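Local structure of lipase (Streptomyces rimosus, 5MAL) at residues 114-119 / 168-173; 100-105 / 160-165; 84-89 / 110-115; 137-142 / 227-232; 118-123 / 175-180. The protein hydrolyses ester and thioester bonds as a secreted lipase and esterase, splitting triacylglycerols, with a preference for medium-length acyl chains, and also long-chain acyl-CoA. All coordinates share one frame; numbering follows the deposited sequence.

Contact 1. Residues 114-119 / 168-173; sequences QTLPAQ and DDINAV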
# COMPACT_ATOMS: atom_id res chain seq x y z
N GLN A 114 -9.93 8.63 -12.28
CA GLN A 114 -11.17 9.40 -12.25
C GLN A 114 -11.84 9.45 -10.88
O GLN A 114 -12.18 10.52 -10.37
CB GLN A 114 -12.14 8.83 -13.27
CG GLN A 114 -11.66 8.95 -14.71
CD GLN A 114 -12.42 8.05 -15.67
OE1 GLN A 114 -13.54 7.64 -15.40
NE2 GLN A 114 -11.78 7.73 -16.80
N THR A 115 -12.01 8.27 -10.30
CA THR A 115 -12.91 8.06 -9.17
C THR A 115 -12.16 8.17 -7.85
O THR A 115 -12.66 8.73 -6.87
CB THR A 115 -13.59 6.69 -9.26
OG1 THR A 115 -14.04 6.45 -10.60
CG2 THR A 115 -14.73 6.60 -8.30
N LEU A 116 -10.95 7.63 -7.82
CA LEU A 116 -10.14 7.59 -6.61
C LEU A 116 -9.74 8.94 -5.98
O LEU A 116 -9.77 9.06 -4.74
CB LEU A 116 -8.87 6.77 -6.87
CG LEU A 116 -7.92 6.68 -5.67
CD1 LEU A 116 -8.59 5.97 -4.49
CD2 LEU A 116 -6.63 5.99 -6.09
N PRO A 117 -9.31 9.94 -6.79
CA PRO A 117 -8.82 11.18 -6.16
C PRO A 117 -9.77 11.75 -5.11
O PRO A 117 -9.30 12.17 -4.05
CB PRO A 117 -8.69 12.14 -7.34
CG PRO A 117 -8.44 11.28 -8.49
CD PRO A 117 -9.21 10.02 -8.26
N ALA A 118 -11.07 11.74 -5.38
CA ALA A 118 -12.02 12.35 -4.44
C ALA A 118 -12.17 11.51 -3.19
O ALA A 118 -12.48 12.03 -2.12
CB ALA A 118 -13.38 12.54 -5.10
N GLN A 119 -11.95 10.20 -3.33
CA GLN A 119 -12.06 9.32 -2.18
C GLN A 119 -10.84 9.48 -1.31
O GLN A 119 -10.93 9.37 -0.09
CB GLN A 119 -12.21 7.88 -2.62
CG GLN A 119 -13.46 7.65 -3.43
CD GLN A 119 -13.59 6.21 -3.78
OE1 GLN A 119 -12.69 5.63 -4.40
NE2 GLN A 119 -14.70 5.60 -3.38
N ASP A 168 1.75 3.10 -11.64
CA ASP A 168 2.20 4.43 -12.00
C ASP A 168 1.05 5.43 -11.85
O ASP A 168 1.22 6.50 -11.25
CB ASP A 168 2.75 4.47 -13.42
CG ASP A 168 4.11 3.81 -13.54
OD1 ASP A 168 4.68 3.44 -12.50
OD2 ASP A 168 4.62 3.69 -14.68
N ASP A 169 -0.12 5.04 -12.35
CA ASP A 169 -1.32 5.90 -12.26
C ASP A 169 -1.65 6.18 -10.81
O ASP A 169 -1.86 7.34 -10.44
CB ASP A 169 -2.53 5.25 -12.92
CG ASP A 169 -2.50 5.33 -14.45
OD1 ASP A 169 -1.53 5.85 -15.02
OD2 ASP A 169 -3.46 4.86 -15.07
N ILE A 170 -1.70 5.14 -9.98
CA ILE A 170 -2.17 5.35 -8.62
C ILE A 170 -1.16 6.17 -7.84
O ILE A 170 -1.57 7.00 -7.01
CB ILE A 170 -2.50 4.02 -7.87
CG1 ILE A 170 -3.43 4.30 -6.69
CG2 ILE A 170 -1.25 3.26 -7.45
CD1 ILE A 170 -4.15 3.08 -6.20
N ASN A 171 0.13 6.00 -8.14
CA ASN A 171 1.17 6.76 -7.46
C ASN A 171 1.17 8.23 -7.87
O ASN A 171 1.40 9.11 -7.04
CB ASN A 171 2.54 6.14 -7.73
CG ASN A 171 2.71 4.83 -6.99
OD1 ASN A 171 2.10 4.64 -5.93
ND2 ASN A 171 3.51 3.92 -7.54
N ALA A 172 0.92 8.50 -9.15
CA ALA A 172 0.78 9.87 -9.63
C ALA A 172 -0.42 10.54 -8.99
O ALA A 172 -0.30 11.64 -8.47
CB ALA A 172 0.66 9.90 -11.15
N VAL A 173 -1.57 9.87 -9.02
CA VAL A 173 -2.78 10.43 -8.43
C VAL A 173 -2.57 10.70 -6.94
O VAL A 173 -2.94 11.76 -6.41
CB VAL A 173 -3.98 9.49 -8.61
CG1 VAL A 173 -5.15 9.94 -7.76
CG2 VAL A 173 -4.40 9.45 -10.08
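Helical segments 114-119 and 168-173 draw closest at Pro117 and Val173, whose CA atoms are 6.5 Å apart. The first segment is kinked: a proline nitrogen has no hydrogen to give, and neither Pro117 N nor Ala118 N bonds to the turn before. The second is regular, with Val173 N bonded to Asp169 O at 2.9 Å. No hydrogen bond links the two, so the contact is apolar throughout.

Two separate pairs make it up. In the first, Val173 CG1 meets the pyrrolidine ring of Pro117, approaching CG to 3.6 Å and lying farther from CD, at 4.1 Å; the two side chains are nearly perpendicular. Val173 can do this because CG1 stands opposite its own nitrogen (chi1 168°), which sends this branch across the gap. The helices concerned, 98-130 and 159-180, belong to the helical layer on one face of the five-stranded parallel sheet of the SGNH hydrolase fold, and helix 159-180 forms the crossover between strands 135-139 and 184-186. In the second pair, which is buried, Leu116 points at the opposite helix and sets its CD2 methyl against Ile170 CG1 at 3.7 Å, with Ile170 CD1 at 3.8 Å. Leu116 therefore touches the outer arm of the isoleucine, while the CG2 branch packs on Tyr141. Ile112, one turn before Leu116, extends the apolar seam by touching both Ile170 and Val173. At the polar margin, Asp169 forms a salt bridge with Arg109, and Asp168 one with Arg143.

Contact 2. Residues 100-105 / 160-165; sequences ACLARI and RAAINA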
# COMPACT_ATOMS: atom_id res chain seq x y z
N ALA A 100 -8.78 -10.50 -20.96
CA ALA A 100 -9.58 -10.21 -19.77
C ALA A 100 -8.76 -9.38 -18.78
O ALA A 100 -9.26 -8.42 -18.20
CB ALA A 100 -10.07 -11.49 -19.13
N CYS A 101 -7.49 -9.74 -18.62
CA CYS A 101 -6.60 -9.01 -17.73
C CYS A 101 -6.49 -7.54 -18.13
O CYS A 101 -6.68 -6.65 -17.31
CB CYS A 101 -5.21 -9.65 -17.71
SG CYS A 101 -4.08 -8.83 -16.57
N LEU A 102 -6.19 -7.29 -19.40
CA LEU A 102 -6.00 -5.93 -19.88
C LEU A 102 -7.28 -5.11 -19.68
O LEU A 102 -7.23 -3.96 -19.26
CB LEU A 102 -5.58 -5.93 -21.35
CG LEU A 102 -4.20 -6.54 -21.61
CD1 LEU A 102 -3.81 -6.42 -23.09
CD2 LEU A 102 -3.14 -5.92 -20.70
N ALA A 103 -8.42 -5.74 -19.94
CA ALA A 103 -9.72 -5.10 -19.74
C ALA A 103 -9.95 -4.73 -18.28
O ALA A 103 -10.44 -3.64 -17.96
CB ALA A 103 -10.83 -6.01 -20.24
N ARG A 104 -9.61 -5.66 -17.39
CA ARG A 104 -9.78 -5.46 -15.96
C ARG A 104 -8.87 -4.34 -15.47
O ARG A 104 -9.30 -3.51 -14.67
CB ARG A 104 -9.50 -6.77 -15.21
CG ARG A 104 -9.83 -6.72 -13.74
CD ARG A 104 -11.31 -6.48 -13.52
NE ARG A 104 -11.62 -6.17 -12.12
CZ ARG A 104 -11.56 -4.95 -11.59
NH1 ARG A 104 -11.20 -3.92 -12.34
NH2 ARG A 104 -11.86 -4.77 -10.31
N ILE A 105 -7.63 -4.34 -15.94
CA ILE A 105 -6.68 -3.27 -15.63
C ILE A 105 -7.17 -1.91 -16.12
O ILE A 105 -7.07 -0.90 -15.42
CB ILE A 105 -5.31 -3.52 -16.28
CG1 ILE A 105 -4.72 -4.84 -15.80
CG2 ILE A 105 -4.37 -2.36 -15.98
CD1 ILE A 105 -4.18 -4.74 -14.45
N ARG A 160 1.93 -7.39 -17.50
CA ARG A 160 2.85 -6.85 -16.51
C ARG A 160 2.96 -5.36 -16.66
O ARG A 160 2.92 -4.61 -15.69
CB ARG A 160 4.23 -7.49 -16.65
CG ARG A 160 4.26 -8.96 -16.34
CD ARG A 160 5.59 -9.59 -16.72
NE ARG A 160 5.38 -10.89 -17.33
CZ ARG A 160 6.27 -11.52 -18.09
NH1 ARG A 160 7.46 -10.96 -18.33
NH2 ARG A 160 5.97 -12.71 -18.60
N ALA A 161 3.14 -4.92 -17.90
CA ALA A 161 3.28 -3.51 -18.19
C ALA A 161 2.02 -2.74 -17.82
O ALA A 161 2.10 -1.63 -17.30
CB ALA A 161 3.59 -3.30 -19.63
N ALA A 162 0.88 -3.36 -18.07
CA ALA A 162 -0.41 -2.73 -17.79
C ALA A 162 -0.62 -2.56 -16.29
O ALA A 162 -1.08 -1.51 -15.84
CB ALA A 162 -1.54 -3.56 -18.39
N ILE A 163 -0.29 -3.60 -15.54
CA ILE A 163 -0.30 -3.54 -14.08
C ILE A 163 0.67 -2.50 -13.55
O ILE A 163 0.37 -1.77 -12.61
CB ILE A 163 0.04 -4.90 -13.48
CG1 ILE A 163 -1.15 -5.82 -13.58
CG2 ILE A 163 0.42 -4.81 -12.03
CD1 ILE A 163 -0.76 -7.21 -13.86
N ASN A 164 1.86 -2.42 -14.15
CA ASN A 164 2.81 -1.38 -13.79
C ASN A 164 2.21 0.00 -14.01
O ASN A 164 2.38 0.90 -13.19
CB ASN A 164 4.09 -1.51 -14.61
CG ASN A 164 5.06 -2.51 -14.02
OD1 ASN A 164 4.76 -3.19 -13.06
ND2 ASN A 164 6.23 -2.59 -14.62
N ALA A 165 1.53 0.17 -15.14
CA ALA A 165 0.93 1.45 -15.48
C ALA A 165 -0.13 1.85 -14.47
O ALA A 165 -0.25 3.02 -14.12
CB ALA A 165 0.33 1.39 -16.89
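Ile105 and Ile163 mark the closest backbone approach, with CA atoms 6.6 Å apart, between two helical segments that run almost parallel: their axes diverge by 8° and lie 9.7 Å apart. Aliphatic packing is the main interaction. Ala162 CB sits between two side chains of the other helix, 3.7 Å from Leu102 CD2 and 3.9 Å from Ile105 CG2, its small size permitting this close approach. Deeper in, Ile105 CD1 presses on Ile163 CG1 at 3.3 Å, tighter than usual for two carbons, with the side chains set crosswise. A second kind of contact sets a methyl on the backbone: Ile105 CG2 lies 3.4 Å from Ala162 O. Both branches of Ile105 are thus engaged, and an alanine here would probably open a gap beside Ile163 and leave Ala162 CB with Leu102 alone. The polar and covalent ties lead elsewhere, Cys101 through its disulfide to Cys93 and Arg104 through a salt bridge to Asp88, both on helix 86-96. With no hydrogen bond between helices 98-130 and 159-180 here, their spacing in the helical layer rests on the fit of apolar shapes, while the disulfide covalently joins helix 98-130 to helix 86-96.

Contact 3. Residues 84-89 / 110-115; sequences AGFADT and AYIQQT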
# COMPACT_ATOMS: atom_id res chain seq x y z
N ALA A 84 -9.70 0.66 -6.19
CA ALA A 84 -9.54 0.49 -7.62
C ALA A 84 -9.68 -0.98 -8.00
O ALA A 84 -9.64 -1.33 -9.17
CB ALA A 84 -8.21 1.05 -8.07
N GLY A 85 -9.85 -1.83 -6.99
CA GLY A 85 -10.03 -3.26 -7.20
C GLY A 85 -8.78 -3.99 -7.64
O GLY A 85 -8.83 -4.82 -8.54
N PHE A 86 -7.65 -3.69 -7.00
CA PHE A 86 -6.38 -4.30 -7.39
C PHE A 86 -6.32 -5.80 -7.14
O PHE A 86 -5.89 -6.56 -8.01
CB PHE A 86 -5.21 -3.63 -6.67
CG PHE A 86 -4.60 -2.49 -7.44
CD1 PHE A 86 -5.28 -1.91 -8.48
CD2 PHE A 86 -3.34 -2.01 -7.11
CE1 PHE A 86 -4.73 -0.85 -9.19
CE2 PHE A 86 -2.79 -0.96 -7.81
CZ PHE A 86 -3.48 -0.38 -8.86
N ALA A 87 -6.73 -6.22 -5.95
CA ALA A 87 -6.75 -7.64 -5.60
C ALA A 87 -7.58 -8.42 -6.62
O ALA A 87 -7.10 -9.39 -7.22
CB ALA A 87 -7.29 -7.84 -4.19
N ASP A 88 -8.82 -7.98 -6.80
CA ASP A 88 -9.73 -8.56 -7.79
C ASP A 88 -9.11 -8.59 -9.19
O ASP A 88 -9.23 -9.58 -9.91
CB ASP A 88 -11.04 -7.77 -7.83
CG ASP A 88 -12.09 -8.41 -8.73
OD1 ASP A 88 -12.00 -8.26 -9.97
OD2 ASP A 88 -13.01 -9.05 -8.19
N THR A 89 -8.48 -7.48 -9.57
CA THR A 89 -7.81 -7.39 -10.86
C THR A 89 -6.70 -8.43 -11.02
O THR A 89 -6.63 -9.12 -12.04
CB THR A 89 -7.21 -6.01 -11.06
OG1 THR A 89 -8.27 -5.05 -11.13
CG2 THR A 89 -6.43 -5.99 -12.34
N ALA A 110 -9.11 3.36 -15.01
CA ALA A 110 -10.13 4.40 -15.12
C ALA A 110 -10.55 4.83 -13.72
O ALA A 110 -10.73 6.02 -13.47
CB ALA A 110 -11.33 3.91 -15.91
N TYR A 111 -10.68 3.86 -12.82
CA TYR A 111 -11.06 4.15 -11.44
C TYR A 111 -10.04 5.03 -10.77
O TYR A 111 -10.36 6.06 -10.18
CB TYR A 111 -11.23 2.87 -10.63
CG TYR A 111 -11.92 3.12 -9.31
CD1 TYR A 111 -11.23 3.67 -8.23
CD2 TYR A 111 -13.27 2.83 -9.16
CE1 TYR A 111 -11.88 3.91 -7.02
CE2 TYR A 111 -13.91 3.06 -7.95
CZ TYR A 111 -13.22 3.61 -6.90
OH TYR A 111 -13.88 3.84 -5.71
N ILE A 112 -8.79 4.59 -10.85
CA ILE A 112 -7.67 5.33 -10.29
C ILE A 112 -7.62 6.77 -10.76
O ILE A 112 -7.47 7.69 -9.95
CB ILE A 112 -6.36 4.66 -10.65
CG1 ILE A 112 -6.26 3.31 -9.95
CG2 ILE A 112 -5.20 5.57 -10.30
CD1 ILE A 112 -5.24 2.36 -10.58
N GLN A 113 -7.74 6.96 -12.07
CA GLN A 113 -7.55 8.28 -12.65
C GLN A 113 -8.73 9.21 -12.34
O GLN A 113 -8.56 10.41 -12.14
CB GLN A 113 -7.34 8.17 -14.16
CG GLN A 113 -6.12 7.33 -14.54
CD GLN A 113 -6.02 7.06 -16.04
OE1 GLN A 113 -6.75 7.64 -16.84
NE2 GLN A 113 -5.10 6.18 -16.42
N GLN A 114 -9.93 8.63 -12.28
CA GLN A 114 -11.17 9.40 -12.25
C GLN A 114 -11.84 9.45 -10.88
O GLN A 114 -12.18 10.52 -10.37
CB GLN A 114 -12.14 8.83 -13.27
CG GLN A 114 -11.66 8.95 -14.71
CD GLN A 114 -12.42 8.05 -15.67
OE1 GLN A 114 -13.54 7.64 -15.40
NE2 GLN A 114 -11.78 7.73 -16.80
N THR A 115 -12.01 8.27 -10.30
CA THR A 115 -12.91 8.06 -9.17
C THR A 115 -12.16 8.17 -7.85
O THR A 115 -12.66 8.73 -6.87
CB THR A 115 -13.59 6.69 -9.26
OG1 THR A 115 -14.04 6.45 -10.60
CG2 THR A 115 -14.73 6.60 -8.30
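Ala84 CB and Ile112 CG1, 3.5 Å apart, mark the tight side of this contact, where the loop entering helix 86-96 meets helix 98-130. Ile112 works with two carbons: CG1 rests on the alanine methyl, and CD1 reaches Phe86 CE1 at 3.5 Å. Tyr111 brings CD1 of its ring to 3.7 Å from Ala84 CA. One face of that ring is covered from its own helix by Thr115 CB, 3.7 Å above the plane and over the centre, and the phenol OH bonds to Gln119 OE1. A leucine in place of Tyr111 would probably leave that Gln119 oxygen without its mate and uncover part of the Ala84 backbone.

Gly85 is the N-cap residue of helix 86-96, and its positive phi (72°) is one that glycine adopts readily. Its carbonyl oxygen accepts both Thr89 N and, at 2.7 Å, Thr89 OG1, the two arriving from opposite faces of the carbonyl plane. Toward solvent the packing gives way to charge and amide groups: Asp88 pairs with Arg104, and Gln113 bonds to Asp169. The loop follows the Gly-Asn-Asp sequence typical of SGNH enzymes, and the Phe86 side chain is about 8 Å from that of the nucleophile Ser10. Apolar contact probably holds the loop against helix 98-130, while the paired bonds from Thr89 to Gly85 O hold the first turn of helix 86-96.

Contact 4. Residues 137-142 / 227-232; sequences VVLGYP and LPVLNS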
# COMPACT_ATOMS: atom_id res chain seq x y z
N VAL A 137 2.50 10.83 6.28
CA VAL A 137 3.25 10.22 5.20
C VAL A 137 2.33 9.29 4.43
O VAL A 137 1.89 8.26 4.96
CB VAL A 137 4.46 9.43 5.69
CG1 VAL A 137 5.32 9.01 4.50
CG2 VAL A 137 5.26 10.23 6.70
N VAL A 138 2.05 9.64 3.19
CA VAL A 138 1.32 8.74 2.31
C VAL A 138 2.34 7.94 1.53
O VAL A 138 3.24 8.50 0.91
CB VAL A 138 0.41 9.49 1.34
CG1 VAL A 138 -0.34 8.48 0.48
CG2 VAL A 138 -0.55 10.37 2.11
N LEU A 139 2.24 6.62 1.58
CA LEU A 139 3.18 5.80 0.86
C LEU A 139 2.47 5.23 -0.36
O LEU A 139 1.28 4.91 -0.30
CB LEU A 139 3.73 4.70 1.74
CG LEU A 139 4.68 5.18 2.84
CD1 LEU A 139 3.95 5.55 4.13
CD2 LEU A 139 5.71 4.11 3.12
N GLY A 140 3.19 5.14 -1.46
CA GLY A 140 2.61 4.61 -2.68
C GLY A 140 2.67 3.09 -2.74
O GLY A 140 2.92 2.41 -1.73
N TYR A 141 2.40 2.56 -3.93
CA TYR A 141 2.51 1.13 -4.18
C TYR A 141 3.68 0.92 -5.12
O TYR A 141 4.04 1.82 -5.87
CB TYR A 141 1.23 0.58 -4.80
CG TYR A 141 0.00 0.76 -3.95
CD1 TYR A 141 -0.36 -0.21 -3.03
CD2 TYR A 141 -0.78 1.91 -4.05
CE1 TYR A 141 -1.49 -0.04 -2.23
CE2 TYR A 141 -1.91 2.08 -3.27
CZ TYR A 141 -2.26 1.10 -2.36
OH TYR A 141 -3.38 1.26 -1.57
N PRO A 142 4.29 -0.27 -5.07
CA PRO A 142 5.40 -0.48 -6.00
C PRO A 142 4.86 -0.90 -7.35
O PRO A 142 3.81 -1.53 -7.39
CB PRO A 142 6.19 -1.61 -5.33
CG PRO A 142 5.13 -2.43 -4.65
CD PRO A 142 4.08 -1.41 -4.17
N LEU A 227 9.69 0.27 4.72
CA LEU A 227 10.16 0.93 5.94
C LEU A 227 11.18 2.04 5.66
O LEU A 227 11.08 3.11 6.24
CB LEU A 227 10.73 -0.09 6.92
CG LEU A 227 11.43 0.53 8.13
CD1 LEU A 227 10.46 1.31 8.99
CD2 LEU A 227 12.14 -0.56 8.95
N PRO A 228 12.15 1.80 4.75
CA PRO A 228 13.10 2.89 4.53
C PRO A 228 12.43 4.14 3.97
O PRO A 228 12.86 5.27 4.24
CB PRO A 228 14.10 2.28 3.54
CG PRO A 228 14.06 0.81 3.85
CD PRO A 228 12.59 0.56 4.09
N VAL A 229 11.35 3.95 3.23
CA VAL A 229 10.62 5.10 2.70
C VAL A 229 9.90 5.86 3.81
O VAL A 229 9.88 7.08 3.82
CB VAL A 229 9.66 4.66 1.61
CG1 VAL A 229 8.87 5.83 1.09
CG2 VAL A 229 10.45 4.03 0.48
N LEU A 230 9.31 5.15 4.77
CA LEU A 230 8.74 5.84 5.91
C LEU A 230 9.84 6.55 6.68
O LEU A 230 9.68 7.71 7.04
CB LEU A 230 7.98 4.88 6.83
CG LEU A 230 7.40 5.56 8.07
CD1 LEU A 230 6.42 6.67 7.67
CD2 LEU A 230 6.71 4.50 8.91
N ASN A 231 10.96 5.88 6.92
CA ASN A 231 12.06 6.50 7.65
C ASN A 231 12.60 7.74 6.96
O ASN A 231 13.04 8.68 7.62
CB ASN A 231 13.19 5.51 7.89
CG ASN A 231 13.01 4.73 9.16
OD1 ASN A 231 12.38 5.21 10.12
ND2 ASN A 231 13.55 3.52 9.21
N SER A 232 12.54 7.78 5.63
CA SER A 232 13.10 8.90 4.90
C SER A 232 12.29 10.17 5.18
O SER A 232 12.78 11.29 5.05
CB SER A 232 13.12 8.61 3.40
OG SER A 232 11.87 8.88 2.80
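No flat group takes part where Val137 and Leu139 meet Val229 and Leu230; the rings lie around the margin. Leu230 also touches Trp38, and Leu139 touches Tyr34, both on helix 34-40. Tyr226, just before the second segment, bonds through its OH to Gly140 O. Farther along the first segment, Tyr141 stacks edge-to-face with Tyr11, and its OH bonds to Asp9 and to the backbone nitrogen of Gly81, away from helix 219-232.

The contact itself is made by branched aliphatic tips. Leu230 CD1 lies against the fork of Val137, 3.9 Å from CG2 and equally 3.9 Å from CB, with CG1 slightly farther at 4.1 Å, so one methyl touches CB and both branches of the valine. It gets there because Leu230 CG stands opposite the backbone nitrogen (chi1 178°), carrying the methyls from the helix flank to the strand. Leu139 uses its CD2 methyl, which is 4.1 Å from Val229 CG1 and 4.1 Å from Leu230 N; the leucine and Val229 lie alongside, pointing opposite ways.

Strand and helix run nearly antiparallel, their axes 9.4 Å apart and 154° between directions. Alternation along the strand shows the layering of the alpha/beta/alpha fold: Val137 and Leu139 face helix 219-232, whereas Val138 packs on Thr174 and Ala178 of helix 159-180. Ser232 OG bonds back to Val229 O at 2.9 Å, tilted 23° from the carbonyl plane. Between the two segments all four touching residues are buried and no polar bond crosses, so hydrophobic burial joins them, with the Tyr226 bond just beyond.

Contact 5. Residues 118-123 / 175-180; sequences AQLDQV and AKRAAD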
# COMPACT_ATOMS: atom_id res chain seq x y z
N ALA A 118 -11.07 11.74 -5.38
CA ALA A 118 -12.02 12.35 -4.44
C ALA A 118 -12.17 11.51 -3.19
O ALA A 118 -12.48 12.03 -2.12
CB ALA A 118 -13.38 12.54 -5.10
N GLN A 119 -11.95 10.20 -3.33
CA GLN A 119 -12.06 9.32 -2.18
C GLN A 119 -10.84 9.48 -1.31
O GLN A 119 -10.93 9.37 -0.09
CB GLN A 119 -12.21 7.88 -2.62
CG GLN A 119 -13.46 7.65 -3.43
CD GLN A 119 -13.59 6.21 -3.78
OE1 GLN A 119 -12.69 5.63 -4.40
NE2 GLN A 119 -14.70 5.60 -3.38
N LEU A 120 -9.70 9.74 -1.93
CA LEU A 120 -8.51 10.05 -1.14
C LEU A 120 -8.73 11.33 -0.35
O LEU A 120 -8.41 11.40 0.85
CB LEU A 120 -7.27 10.18 -2.03
CG LEU A 120 -6.84 8.89 -2.73
CD1 LEU A 120 -5.65 9.19 -3.62
CD2 LEU A 120 -6.50 7.83 -1.69
N ASP A 121 -9.31 12.34 -1.01
CA ASP A 121 -9.63 13.59 -0.33
C ASP A 121 -10.50 13.34 0.89
O ASP A 121 -10.31 13.98 1.92
CB ASP A 121 -10.32 14.56 -1.29
CG ASP A 121 -9.36 15.26 -2.20
OD1 ASP A 121 -8.16 15.37 -1.85
OD2 ASP A 121 -9.80 15.73 -3.27
N GLN A 122 -11.46 12.42 0.77
CA GLN A 122 -12.32 12.08 1.89
C GLN A 122 -11.49 11.67 3.10
O GLN A 122 -11.71 12.16 4.21
CB GLN A 122 -13.27 10.95 1.52
CG GLN A 122 -14.43 11.39 0.67
CD GLN A 122 -15.42 10.28 0.44
OE1 GLN A 122 -15.07 9.23 -0.11
NE2 GLN A 122 -16.65 10.48 0.89
N VAL A 123 -10.53 10.78 2.86
CA VAL A 123 -9.68 10.33 3.94
C VAL A 123 -8.77 11.46 4.39
O VAL A 123 -8.60 11.70 5.59
CB VAL A 123 -8.84 9.12 3.52
CG1 VAL A 123 -7.88 8.73 4.65
CG2 VAL A 123 -9.74 7.95 3.16
N ALA A 175 0.37 10.94 -5.17
CA ALA A 175 1.38 11.92 -4.82
C ALA A 175 0.78 13.32 -4.92
O ALA A 175 0.99 14.16 -4.04
CB ALA A 175 2.59 11.80 -5.71
N LYS A 176 0.00 13.57 -5.96
CA LYS A 176 -0.61 14.90 -6.10
C LYS A 176 -1.71 15.17 -5.06
O LYS A 176 -1.78 16.29 -4.55
CB LYS A 176 -1.13 15.11 -7.52
CG LYS A 176 -0.10 14.70 -8.56
CD LYS A 176 -0.34 15.30 -9.95
CE LYS A 176 -1.81 15.44 -10.29
NZ LYS A 176 -1.96 15.57 -11.77
N ARG A 177 -2.52 14.17 -4.71
CA ARG A 177 -3.50 14.34 -3.63
C ARG A 177 -2.80 14.59 -2.30
O ARG A 177 -3.20 15.47 -1.55
CB ARG A 177 -4.41 13.12 -3.48
CG ARG A 177 -5.53 12.93 -4.51
CD ARG A 177 -6.53 14.09 -4.53
NE ARG A 177 -6.02 15.16 -5.36
CZ ARG A 177 -6.03 16.44 -5.03
NH1 ARG A 177 -6.55 16.84 -3.87
NH2 ARG A 177 -5.52 17.32 -5.87
N ALA A 178 -1.77 13.80 -2.02
CA ALA A 178 -1.02 13.95 -0.78
C ALA A 178 -0.45 15.35 -0.66
O ALA A 178 -0.63 16.04 0.35
CB ALA A 178 0.09 12.92 -0.71
N ALA A 179 0.23 15.79 -1.71
CA ALA A 179 0.82 17.12 -1.73
C ALA A 179 -0.27 18.19 -1.61
O ALA A 179 -0.04 19.26 -1.03
CB ALA A 179 1.62 17.32 -2.99
N ASP A 180 -1.46 17.89 -2.13
CA ASP A 180 -2.56 18.85 -2.09
C ASP A 180 -3.11 19.05 -0.68
O ASP A 180 -3.84 20.01 -0.43
CB ASP A 180 -3.69 18.40 -3.00
CG ASP A 180 -4.36 19.57 -3.67
OD1 ASP A 180 -3.63 20.45 -4.16
OD2 ASP A 180 -5.60 19.59 -3.69
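Asp121 and Arg177 form a salt bridge across the gap between helices 98-130 and 159-180, and with Asp180 they make a three-residue network at the outer side of this helix pair in the SGNH fold. Arg177 NH1 donates to Asp121 OD1 at 3.0 Å with an N-H...O angle of 159°. The oxygen lies at the guanidinium edge, near its plane, and is met on its syn lone pair; the two flat groups nevertheless stand almost perpendicular, so one NH1 grips one oxygen instead of forming a two-pronged pair. Underneath, the aliphatic part of the arginine is used as well: its CG packs on Leu120 CD1 at 3.8 Å.

The next shell sets the direction of these groups. A bend in the arginine chain at chi2 (-61°) and again at chi3 folds the guanidinium back along its own helix, where NH1 also donates to Asp180 OD2 at 2.9 Å, on the anti side of that carboxylate, 31° out of its plane. Asp121 OD1 has a further and stronger partner, His181 NE2, just beyond the second segment. Pro117 and Tyr124 of helix 98-130 flank the arginine too. The shared positive charge probably eases the repulsion between the carboxylates, whose Asp121 OD1 and Asp180 OD2 are 5.3 Å apart.

How the contacts relate
Contacts 1, 2 and 5 join the same two helices, 98-130 and 159-180, at successive places: contact 2 is apolar and tight, contact 1 apolar at a proline kink, and contact 5, at the other end, adds a salt-bridge network to its apolar part. Contact 3 also uses helix 98-130, but ties it to the start of helix 86-96; its centre lies about 9 Å from that of contact 1. These four are partly buried. Contact 4 alone is wholly buried, on the opposite face of the sheet; like contacts 1 and 2 it is aliphatic. Pro117 O beside Arg177 CD links contacts 1 and 5, while Tyr141 O with Asn171 ties contact 4 to contact 1.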